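Local coordinates for protein sulfate transporter 4.1, chloroplastic (PDB 7LHV) that cotransports sulfate with protons across the membrane as a member of the SLC26/SulP family and may take part in regulating sulfate assimilation, at residues 416-419 / 420-424; 106-109 / 110-114; 614-617 / 618-621; 539-542 / 543-547; 73-76 / 77-81. One frame throughout, in Å; residues are numbered along the deposited sequence.

Contact 1 (416-419 / 420-424)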
# COMPACT_ATOMS: atom_id res chain seq x y z
N GLY A 416 8.97 2.79 -42.56
CA GLY A 416 10.05 3.49 -43.24
C GLY A 416 9.68 3.84 -44.66
O GLY A 416 9.91 4.98 -45.10
N CYS A 417 9.06 2.90 -45.38
CA CYS A 417 8.64 3.18 -46.75
C CYS A 417 7.73 4.40 -46.79
O CYS A 417 7.94 5.31 -47.61
CB CYS A 417 7.94 1.96 -47.34
SG CYS A 417 9.03 0.54 -47.61
N SER A 418 6.75 4.46 -45.89
CA SER A 418 5.90 5.64 -45.81
C SER A 418 6.74 6.89 -45.62
O SER A 418 6.65 7.84 -46.40
CB SER A 418 4.89 5.49 -44.68
OG SER A 418 4.05 4.36 -44.89
N LEU A 419 7.65 6.85 -44.64
CA LEU A 419 8.46 8.02 -44.33
C LEU A 419 9.34 8.42 -45.50
O LEU A 419 9.87 9.54 -45.51
CB LEU A 419 9.32 7.75 -43.09
CG LEU A 419 8.58 7.66 -41.76
CD1 LEU A 419 9.49 7.09 -40.69
CD2 LEU A 419 8.06 9.01 -41.35
N LEU A 420 9.51 7.54 -46.48
CA LEU A 420 10.28 7.86 -47.66
C LEU A 420 9.42 8.16 -48.88
O LEU A 420 9.86 8.88 -49.77
CB LEU A 420 11.24 6.72 -48.00
CG LEU A 420 12.40 6.51 -47.03
CD1 LEU A 420 13.14 5.23 -47.36
CD2 LEU A 420 13.35 7.70 -47.05
N PHE A 421 8.20 7.63 -48.94
CA PHE A 421 7.47 7.70 -50.20
C PHE A 421 6.02 8.15 -50.07
O PHE A 421 5.48 8.74 -51.01
CB PHE A 421 7.52 6.34 -50.91
CG PHE A 421 8.91 5.80 -51.08
CD1 PHE A 421 9.82 6.46 -51.89
CD2 PHE A 421 9.30 4.64 -50.45
CE1 PHE A 421 11.10 5.97 -52.06
CE2 PHE A 421 10.58 4.14 -50.61
CZ PHE A 421 11.48 4.81 -51.42
N LEU A 422 5.39 7.89 -48.93
CA LEU A 422 3.96 8.12 -48.80
C LEU A 422 3.61 9.43 -48.12
O LEU A 422 2.43 9.80 -48.09
CB LEU A 422 3.31 6.96 -48.04
CG LEU A 422 3.24 5.62 -48.77
CD1 LEU A 422 2.12 4.77 -48.20
CD2 LEU A 422 3.07 5.82 -50.26
N THR A 423 4.59 10.15 -47.57
CA THR A 423 4.29 11.42 -46.92
C THR A 423 3.70 12.48 -47.86
O THR A 423 2.79 13.20 -47.41
CB THR A 423 5.55 11.96 -46.21
OG1 THR A 423 6.60 12.18 -47.16
CG2 THR A 423 6.02 10.97 -45.16
N PRO A 424 4.15 12.65 -49.11
CA PRO A 424 3.51 13.67 -49.96
C PRO A 424 2.03 13.42 -50.19
O PRO A 424 1.26 14.39 -50.31
CB PRO A 424 4.30 13.58 -51.27
CG PRO A 424 5.58 12.95 -50.90
CD PRO A 424 5.23 11.96 -49.85
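Leu422 lies over the Ser418 side of transmembrane helix 406-426, its CB 3.7 Å from Ser418 CA and its CD1 3.9 Å from Ser418 OG. Between these two residues the helix widens into a pi-type turn spanning 420-422, and the backbone bonding changes with it. Ser418 O takes Leu422 N at 2.8 Å, in the carbonyl plane and on a lone pair, as the i to i+4 bond of the turn. Phe421 N also reaches Ser418 O, at 3.0 Å, but stands well above that plane, and Thr423 N adds a weak, long i to i+5 bond. One residue earlier, Cys417 O accepts Leu420 N at 3.0 Å, again from above the carbonyl plane. The Phe421 ring comes back beside this end of the turn: with CG beside its own backbone N (chi1 -54°), the ring comes obliquely to Cys417 O, while Leu420 CB sits over the centre of one of its faces. Pro424 has no N-H to give the preceding turn, and the helix kinks there. On another side Leu419 packs against Leu128 and Phe132 of helix 125-141, which sets the turn just before the widening against that helix, and its backbone hydrogen-bonds to Gly317. Thr423 turns its methyl rather than its hydroxyl to the turn before, CG2 lying 3.4 Å from Ser418 O and 3.9 Å from Leu419 CA.

Contact 2 (106-109 / 110-114)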
# COMPACT_ATOMS: atom_id res chain seq x y z
N GLY A 106 1.52 -3.39 -40.48
CA GLY A 106 1.92 -2.07 -40.95
C GLY A 106 0.79 -1.32 -41.62
O GLY A 106 0.62 -0.11 -41.41
N ILE A 107 -0.02 -2.02 -42.42
CA ILE A 107 -1.17 -1.40 -43.06
C ILE A 107 -2.16 -0.92 -42.01
O ILE A 107 -2.71 0.18 -42.11
CB ILE A 107 -1.82 -2.37 -44.06
CG1 ILE A 107 -0.98 -2.47 -45.33
CG2 ILE A 107 -3.23 -1.92 -44.40
CD1 ILE A 107 -1.48 -3.50 -46.31
N MET A 108 -2.41 -1.74 -40.98
CA MET A 108 -3.29 -1.31 -39.90
C MET A 108 -2.68 -0.18 -39.08
O MET A 108 -3.41 0.62 -38.49
CB MET A 108 -3.64 -2.49 -39.00
CG MET A 108 -4.55 -2.16 -37.84
SD MET A 108 -4.60 -3.45 -36.59
CE MET A 108 -6.27 -3.24 -35.97
N LEU A 109 -1.35 -0.09 -39.05
CA LEU A 109 -0.67 0.78 -38.10
C LEU A 109 -0.49 2.20 -38.62
O LEU A 109 -0.65 3.16 -37.85
CB LEU A 109 0.68 0.18 -37.73
CG LEU A 109 1.71 1.06 -37.02
CD1 LEU A 109 1.18 1.57 -35.69
CD2 LEU A 109 2.99 0.29 -36.81
N VAL A 110 -0.15 2.36 -39.89
CA VAL A 110 0.17 3.69 -40.41
C VAL A 110 -0.96 4.68 -40.15
O VAL A 110 -0.73 5.72 -39.49
CB VAL A 110 0.52 3.64 -41.91
CG1 VAL A 110 0.63 5.04 -42.49
CG2 VAL A 110 1.81 2.87 -42.13
N PRO A 111 -2.20 4.42 -40.59
CA PRO A 111 -3.29 5.36 -40.26
C PRO A 111 -3.55 5.47 -38.77
O PRO A 111 -3.84 6.57 -38.27
CB PRO A 111 -4.49 4.78 -41.01
CG PRO A 111 -4.20 3.35 -41.13
CD PRO A 111 -2.73 3.26 -41.34
N GLN A 112 -3.45 4.36 -38.05
CA GLN A 112 -3.64 4.40 -36.60
C GLN A 112 -2.54 5.21 -35.94
O GLN A 112 -2.80 5.94 -34.97
CB GLN A 112 -3.68 2.99 -36.03
CG GLN A 112 -5.05 2.34 -36.11
CD GLN A 112 -5.17 1.16 -35.17
OE1 GLN A 112 -4.17 0.57 -34.75
NE2 GLN A 112 -6.40 0.80 -34.83
N ALA A 113 -1.31 5.10 -36.43
CA ALA A 113 -0.21 5.89 -35.88
C ALA A 113 -0.47 7.38 -36.06
O ALA A 113 -0.32 8.16 -35.11
CB ALA A 113 1.11 5.49 -36.53
N MET A 114 -0.87 7.79 -37.27
CA MET A 114 -1.15 9.21 -37.48
C MET A 114 -2.33 9.68 -36.63
O MET A 114 -2.31 10.78 -36.06
CB MET A 114 -1.41 9.50 -38.95
CG MET A 114 -0.19 9.31 -39.84
SD MET A 114 -0.53 9.72 -41.56
CE MET A 114 -1.51 8.32 -42.07
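Met108 and Gln112, one turn apart, lie across one another at a slant: Met108 CG is 4.1 Å from Gln112 OE1, and Met108 CE is 4.2 Å from Gln112 NE2. Gln112 CG stands beside its own backbone N (chi1 -84°), which brings it to 3.4 Å from Met108 O before the chain runs out extended to the amide. On the next face, Leu109 CD1 meets Ala113 CB at 4.0 Å. Val110 CG2 rests 3.3 Å from Gly106 O, the atom that also accepts Val110 N in a nearly straight bond (159°). Pro111, lacking an N-H, cannot continue this pattern; its CD sits instead 3.2 Å from Ile107 O, and the helix kinks. Farther out, Gln112 OE1 takes a weak hydrogen bond from Arg393 NH1, and Met108 packs on Arg393 and Val396 of helix 391-399. Leucine in place of Gln112 would probably deprive Arg393 of this carbonyl partner and leave an apolar group beside its guanidinium. Pro111 leans on Pro289 and Ile293 of helix 284-300, while Leu109 and Ala113 face Ser131 of helix 125-141. A bound sulfate ion lies about 5 Å from the Gln112 side chain, a placement consistent with a substrate site. The whole is a buried, proline-kinked transmembrane helix bordering what is probably the anion pocket of this SLC26/SulP transporter.

Contact 3 (614-617 / 618-621)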
# COMPACT_ATOMS: atom_id res chain seq x y z
N HIS A 614 10.23 -23.02 14.08
CA HIS A 614 10.86 -23.51 15.30
C HIS A 614 12.22 -22.86 15.51
O HIS A 614 12.58 -22.53 16.65
CB HIS A 614 11.00 -25.03 15.24
CG HIS A 614 11.37 -25.65 16.55
ND1 HIS A 614 12.61 -26.20 16.79
CD2 HIS A 614 10.67 -25.80 17.70
CE1 HIS A 614 12.66 -26.67 18.02
NE2 HIS A 614 11.49 -26.44 18.60
N LEU A 615 12.99 -22.68 14.44
CA LEU A 615 14.29 -22.03 14.57
C LEU A 615 14.14 -20.59 15.05
O LEU A 615 14.88 -20.14 15.93
CB LEU A 615 15.03 -22.07 13.23
CG LEU A 615 16.39 -21.38 13.14
CD1 LEU A 615 17.25 -21.72 14.35
CD2 LEU A 615 17.09 -21.77 11.85
N THR A 616 13.17 -19.85 14.48
CA THR A 616 12.95 -18.48 14.92
C THR A 616 12.50 -18.42 16.38
O THR A 616 12.95 -17.57 17.15
CB THR A 616 11.92 -17.80 14.02
OG1 THR A 616 12.45 -17.70 12.69
CG2 THR A 616 11.60 -16.40 14.52
N ILE A 617 11.62 -19.34 16.78
CA ILE A 617 11.15 -19.38 18.16
C ILE A 617 12.31 -19.66 19.10
O ILE A 617 12.45 -19.02 20.15
CB ILE A 617 10.03 -20.42 18.31
CG1 ILE A 617 8.72 -19.90 17.72
CG2 ILE A 617 9.82 -20.78 19.77
CD1 ILE A 617 7.61 -20.92 17.71
N ALA A 618 13.17 -20.62 18.75
CA ALA A 618 14.32 -20.93 19.59
C ALA A 618 15.28 -19.76 19.68
O ALA A 618 15.85 -19.48 20.74
CB ALA A 618 15.03 -22.17 19.07
N ARG A 619 15.49 -19.05 18.56
CA ARG A 619 16.39 -17.90 18.58
C ARG A 619 15.84 -16.77 19.44
O ARG A 619 16.59 -16.11 20.17
CB ARG A 619 16.64 -17.41 17.16
CG ARG A 619 17.68 -18.21 16.41
CD ARG A 619 18.43 -17.34 15.42
NE ARG A 619 17.52 -16.68 14.50
CZ ARG A 619 17.26 -17.11 13.27
NH1 ARG A 619 17.82 -18.21 12.79
NH2 ARG A 619 16.41 -16.43 12.51
N SER A 620 14.53 -16.53 19.39
CA SER A 620 13.94 -15.44 20.16
C SER A 620 13.90 -15.72 21.65
O SER A 620 13.57 -14.81 22.42
CB SER A 620 12.53 -15.14 19.66
OG SER A 620 11.66 -16.23 19.92
N GLY A 621 14.22 -16.94 22.08
CA GLY A 621 14.18 -17.27 23.49
C GLY A 621 12.82 -17.68 24.01
O GLY A 621 12.66 -17.80 25.23
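Ser620 OG gives a hydrogen bond back to Ile617 O at 2.9 Å, in the last turn of helix 611-620, which ends in a Schellman motif within the STAS domain. The hydroxyl sits between its own N and carbonyl carbon (chi1 66°), a torsion that turns it back toward the preceding turn. Ser620 N meanwhile bonds Thr616 O at 2.9 Å, so one residue serves two successive carbonyls. With alanine at Ser620, Ile617 O would probably lose its hydroxyl donor and the helix end part of its hold. Gly621 closes the helix with positive phi (84°), where a side chain would jam against the carbonyl O before it; it is also the N-cap of helix 622-626. Ile617, on the buried side, packs on Met622 and Val623 of that helix. Thr616 OG1 bonds Asp612 O, and Ser620 touches Val587 of helix 584-599. On the outer side Arg619 bends back over Leu615, though its NH2 is bonded to Val457 O of the second subunit, which ties this surface to the dimer. Leu615 CG lies 3.5 Å from Arg619 NH1.

Contact 4 (539-542 / 543-547)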
# COMPACT_ATOMS: atom_id res chain seq x y z
N PHE A 539 4.24 -8.74 10.49
CA PHE A 539 3.86 -7.50 11.15
C PHE A 539 2.49 -6.99 10.73
O PHE A 539 1.87 -6.23 11.48
CB PHE A 539 4.91 -6.41 10.89
CG PHE A 539 5.21 -6.18 9.44
CD1 PHE A 539 4.45 -5.29 8.70
CD2 PHE A 539 6.25 -6.84 8.82
CE1 PHE A 539 4.73 -5.07 7.37
CE2 PHE A 539 6.53 -6.62 7.49
CZ PHE A 539 5.77 -5.73 6.76
N ALA A 540 2.00 -7.38 9.56
CA ALA A 540 0.72 -6.84 9.09
C ALA A 540 -0.46 -7.46 9.83
O ALA A 540 -1.40 -6.74 10.19
CB ALA A 540 0.58 -7.05 7.58
N ASN A 541 -0.44 -8.77 10.06
CA ASN A 541 -1.58 -9.45 10.65
C ASN A 541 -1.37 -9.80 12.12
O ASN A 541 -2.15 -10.57 12.67
CB ASN A 541 -1.91 -10.72 9.86
CG ASN A 541 -0.72 -11.62 9.66
OD1 ASN A 541 0.30 -11.49 10.34
ND2 ASN A 541 -0.83 -12.54 8.72
N ILE A 542 -0.33 -9.26 12.75
CA ILE A 542 -0.06 -9.63 14.14
C ILE A 542 -1.09 -9.02 15.09
O ILE A 542 -1.42 -9.62 16.12
CB ILE A 542 1.37 -9.25 14.53
CG1 ILE A 542 1.75 -9.92 15.84
CG2 ILE A 542 1.53 -7.74 14.63
CD1 ILE A 542 1.44 -11.40 15.87
N SER A 543 -1.62 -7.84 14.77
CA SER A 543 -2.60 -7.21 15.65
C SER A 543 -3.90 -8.00 15.69
O SER A 543 -4.48 -8.20 16.77
CB SER A 543 -2.86 -5.77 15.19
OG SER A 543 -1.67 -5.01 15.22
N TYR A 544 -4.38 -8.46 14.53
CA TYR A 544 -5.61 -9.25 14.50
C TYR A 544 -5.43 -10.56 15.26
O TYR A 544 -6.33 -10.99 15.99
CB TYR A 544 -6.01 -9.53 13.05
CG TYR A 544 -7.28 -10.34 12.91
CD1 TYR A 544 -8.53 -9.74 12.92
CD2 TYR A 544 -7.22 -11.72 12.76
CE1 TYR A 544 -9.68 -10.49 12.78
CE2 TYR A 544 -8.36 -12.48 12.62
CZ TYR A 544 -9.59 -11.86 12.64
OH TYR A 544 -10.73 -12.61 12.50
N ILE A 545 -4.28 -11.21 15.10
CA ILE A 545 -4.02 -12.45 15.81
C ILE A 545 -3.95 -12.21 17.31
O ILE A 545 -4.46 -13.00 18.11
CB ILE A 545 -2.74 -13.12 15.28
CG1 ILE A 545 -2.94 -13.53 13.82
CG2 ILE A 545 -2.38 -14.32 16.12
CD1 ILE A 545 -1.66 -13.77 13.07
N LYS A 546 -3.33 -11.10 17.72
CA LYS A 546 -3.28 -10.76 19.13
C LYS A 546 -4.68 -10.55 19.70
O LYS A 546 -4.99 -11.04 20.79
CB LYS A 546 -2.43 -9.51 19.35
CG LYS A 546 -0.96 -9.80 19.58
CD LYS A 546 -0.24 -8.62 20.21
CE LYS A 546 -0.22 -7.42 19.28
NZ LYS A 546 1.01 -6.61 19.45
N ASP A 547 -5.54 -9.84 18.96
CA ASP A 547 -6.91 -9.63 19.43
C ASP A 547 -7.68 -10.95 19.52
O ASP A 547 -8.41 -11.19 20.50
CB ASP A 547 -7.63 -8.66 18.50
CG ASP A 547 -6.99 -7.29 18.47
OD1 ASP A 547 -5.91 -7.13 19.08
OD2 ASP A 547 -7.57 -6.38 17.85
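Asn541 and Ile545 make a local, one-turn contact at the start of helix 542-560, their side chains lying alongside each other and pointing the same way. Ile545 CD1 stands 4.1 Å from both CG and OD1 of Asn541, and 3.3 Å from Asn541 O. That carbonyl oxygen also takes Ile545 N at 3.3 Å in a fairly straight bond (161°), the first full helical bond of the turn. Although Asn541 occupies the N-cap position, its side chain does not cap the helix. With CG between the backbone N and carbonyl carbon (chi1 52°), the amide serves the incoming loop instead: OD1 accepts Tyr538 N and ND2 donates to Pro536 O, two bonds that fix the rotation of the flat group. The loop belongs to the STAS domain, where it carries the chain from strand 527-533 of the mixed sheet into the helix. The next bond along joins Lys546 N to Ile542 O at 2.9 Å. Lys546 CB and CG pass over the same oxygen, CG at 3.5 Å, before the chain bends at its third and fourth torsions. Ile542 and Lys546 both lean on Ala589 of helix 584-599. The Tyr544 ring leads away from the turn and touches Pro499, with its OH bonded to Arg548 NH1. Ahead of the helix, Phe539 packs on Phe203 and Ala540 on Val492, both of the second subunit.

Contact 5 (73-76 / 77-81)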
# COMPACT_ATOMS: atom_id res chain seq x y z
N VAL A 73 28.39 -17.46 -27.94
CA VAL A 73 27.08 -18.10 -28.02
C VAL A 73 26.20 -17.73 -26.83
O VAL A 73 24.98 -17.63 -26.96
CB VAL A 73 27.24 -19.63 -28.15
CG1 VAL A 73 27.89 -19.98 -29.48
CG2 VAL A 73 28.07 -20.18 -26.99
N ASP A 74 26.80 -17.51 -25.66
CA ASP A 74 26.04 -17.12 -24.48
C ASP A 74 25.90 -15.60 -24.37
O ASP A 74 24.83 -15.11 -24.01
CB ASP A 74 26.69 -17.68 -23.22
CG ASP A 74 26.69 -19.19 -23.19
OD1 ASP A 74 25.60 -19.79 -23.32
OD2 ASP A 74 27.78 -19.79 -23.03
N TRP A 75 26.97 -14.86 -24.67
CA TRP A 75 26.92 -13.40 -24.57
C TRP A 75 25.92 -12.81 -25.55
O TRP A 75 25.15 -11.90 -25.19
CB TRP A 75 28.32 -12.83 -24.81
CG TRP A 75 28.38 -11.34 -24.91
CD1 TRP A 75 28.31 -10.45 -23.89
CD2 TRP A 75 28.53 -10.57 -26.11
NE1 TRP A 75 28.41 -9.17 -24.37
CE2 TRP A 75 28.54 -9.22 -25.74
CE3 TRP A 75 28.66 -10.90 -27.46
CZ2 TRP A 75 28.68 -8.19 -26.67
CZ3 TRP A 75 28.79 -9.88 -28.39
CH2 TRP A 75 28.80 -8.54 -27.98
N ILE A 76 25.91 -13.30 -26.79
CA ILE A 76 24.99 -12.79 -27.80
C ILE A 76 23.55 -13.06 -27.40
O ILE A 76 22.68 -12.19 -27.50
CB ILE A 76 25.33 -13.40 -29.17
CG1 ILE A 76 26.62 -12.80 -29.72
CG2 ILE A 76 24.19 -13.19 -30.15
CD1 ILE A 76 27.15 -13.51 -30.95
N ASP A 77 23.27 -14.28 -26.92
CA ASP A 77 21.92 -14.60 -26.48
C ASP A 77 21.52 -13.78 -25.26
O ASP A 77 20.34 -13.42 -25.12
CB ASP A 77 21.81 -16.10 -26.16
CG ASP A 77 20.38 -16.61 -26.26
OD1 ASP A 77 19.47 -15.79 -26.48
OD2 ASP A 77 20.18 -17.83 -26.11
N THR A 78 22.47 -13.48 -24.38
CA THR A 78 22.16 -12.66 -23.21
C THR A 78 21.80 -11.23 -23.61
O THR A 78 20.82 -10.66 -23.11
CB THR A 78 23.34 -12.67 -22.23
OG1 THR A 78 23.63 -14.02 -21.85
CG2 THR A 78 23.01 -11.86 -20.99
N LEU A 79 22.59 -10.64 -24.50
CA LEU A 79 22.35 -9.24 -24.86
C LEU A 79 21.24 -9.08 -25.89
O LEU A 79 20.53 -8.07 -25.87
CB LEU A 79 23.64 -8.60 -25.37
CG LEU A 79 24.67 -8.21 -24.32
CD1 LEU A 79 25.72 -7.28 -24.92
CD2 LEU A 79 24.00 -7.56 -23.12
N PHE A 80 21.08 -10.05 -26.80
CA PHE A 80 20.13 -9.95 -27.91
C PHE A 80 19.13 -11.09 -27.81
O PHE A 80 19.38 -12.18 -28.34
CB PHE A 80 20.86 -9.97 -29.25
CG PHE A 80 21.78 -8.81 -29.46
CD1 PHE A 80 21.47 -7.56 -28.94
CD2 PHE A 80 22.95 -8.96 -30.19
CE1 PHE A 80 22.32 -6.49 -29.14
CE2 PHE A 80 23.79 -7.89 -30.39
CZ PHE A 80 23.48 -6.66 -29.87
N PRO A 81 17.99 -10.88 -27.16
CA PRO A 81 16.98 -11.95 -27.08
C PRO A 81 16.38 -12.33 -28.42
O PRO A 81 15.77 -13.40 -28.53
CB PRO A 81 15.92 -11.37 -26.13
CG PRO A 81 16.13 -9.90 -26.17
CD PRO A 81 17.59 -9.69 -26.39
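Thr78 is tied to Asp74 by two hydrogen bonds that end on one atom, Asp74 O. The backbone N reaches it at 2.9 Å and the hydroxyl OG1 at 2.7 Å, the two arriving from opposite faces of the carbonyl plane. Thr78 OG1 stands beside its own N (chi1 -58°), which brings the hydroxyl back to the oxygen that the backbone N already reaches. A threonine hydroxyl bonded to the carbonyl four residues earlier is a common intrahelical arrangement, here in the last turn of a short helix. Two further backbone bonds carry the helix to its end: Leu79 N to Trp75 O at 2.9 Å, and Phe80 N to Ile76 O at 2.8 Å. Phe80 is the first residue to leave helical angles, so this last bond closes the helix.

On the surface, Trp75 and Leu79 slant across each other. Leu79 CD1 comes 3.3 Å from Trp75 NE1, and Leu79 CG forms an off-centre CH-pi contact with the five-membered ring, 4.3 Å from its centroid. Separately, Ile76 CG2 approaches Phe80 CD2 more loosely, at 4.4 Å.

Charge plays a lesser part. Asp74 and Asp77 keep their carboxylates well apart, and Asp77 OD2 makes a weak, long ion pair with Arg87 NH1. Helix 72-79 packs against the short helix that follows it, 83-86, through Ile76 on Phe83 and Asp77 on Arg84, just ahead of transmembrane helix 91-119 in the chain.

Overall arrangement
Contacts 1 and 2 adjoin inside the membrane region, their centres about 12 Å apart; Ser418 OG of contact 1 packs on Val110 CG2 of contact 2 at 3.9 Å. Contact 2 also holds Gln112, whose side chain is about 5 Å from a bound sulfate. Contacts 3 and 4 belong to the STAS domain on the other side of the chain's centre, about 19 Å apart by centres, and both touch the second subunit. Contacts 2 and 4 are separated by about 43 Å between nearest atoms. Contact 5, on the surface, lies about 20 Å from contact 2 and about 33 Å from contact 4, nearest atoms in each case, with the Thr78 side chain about 11 Å from a bound phosphatidylcholine.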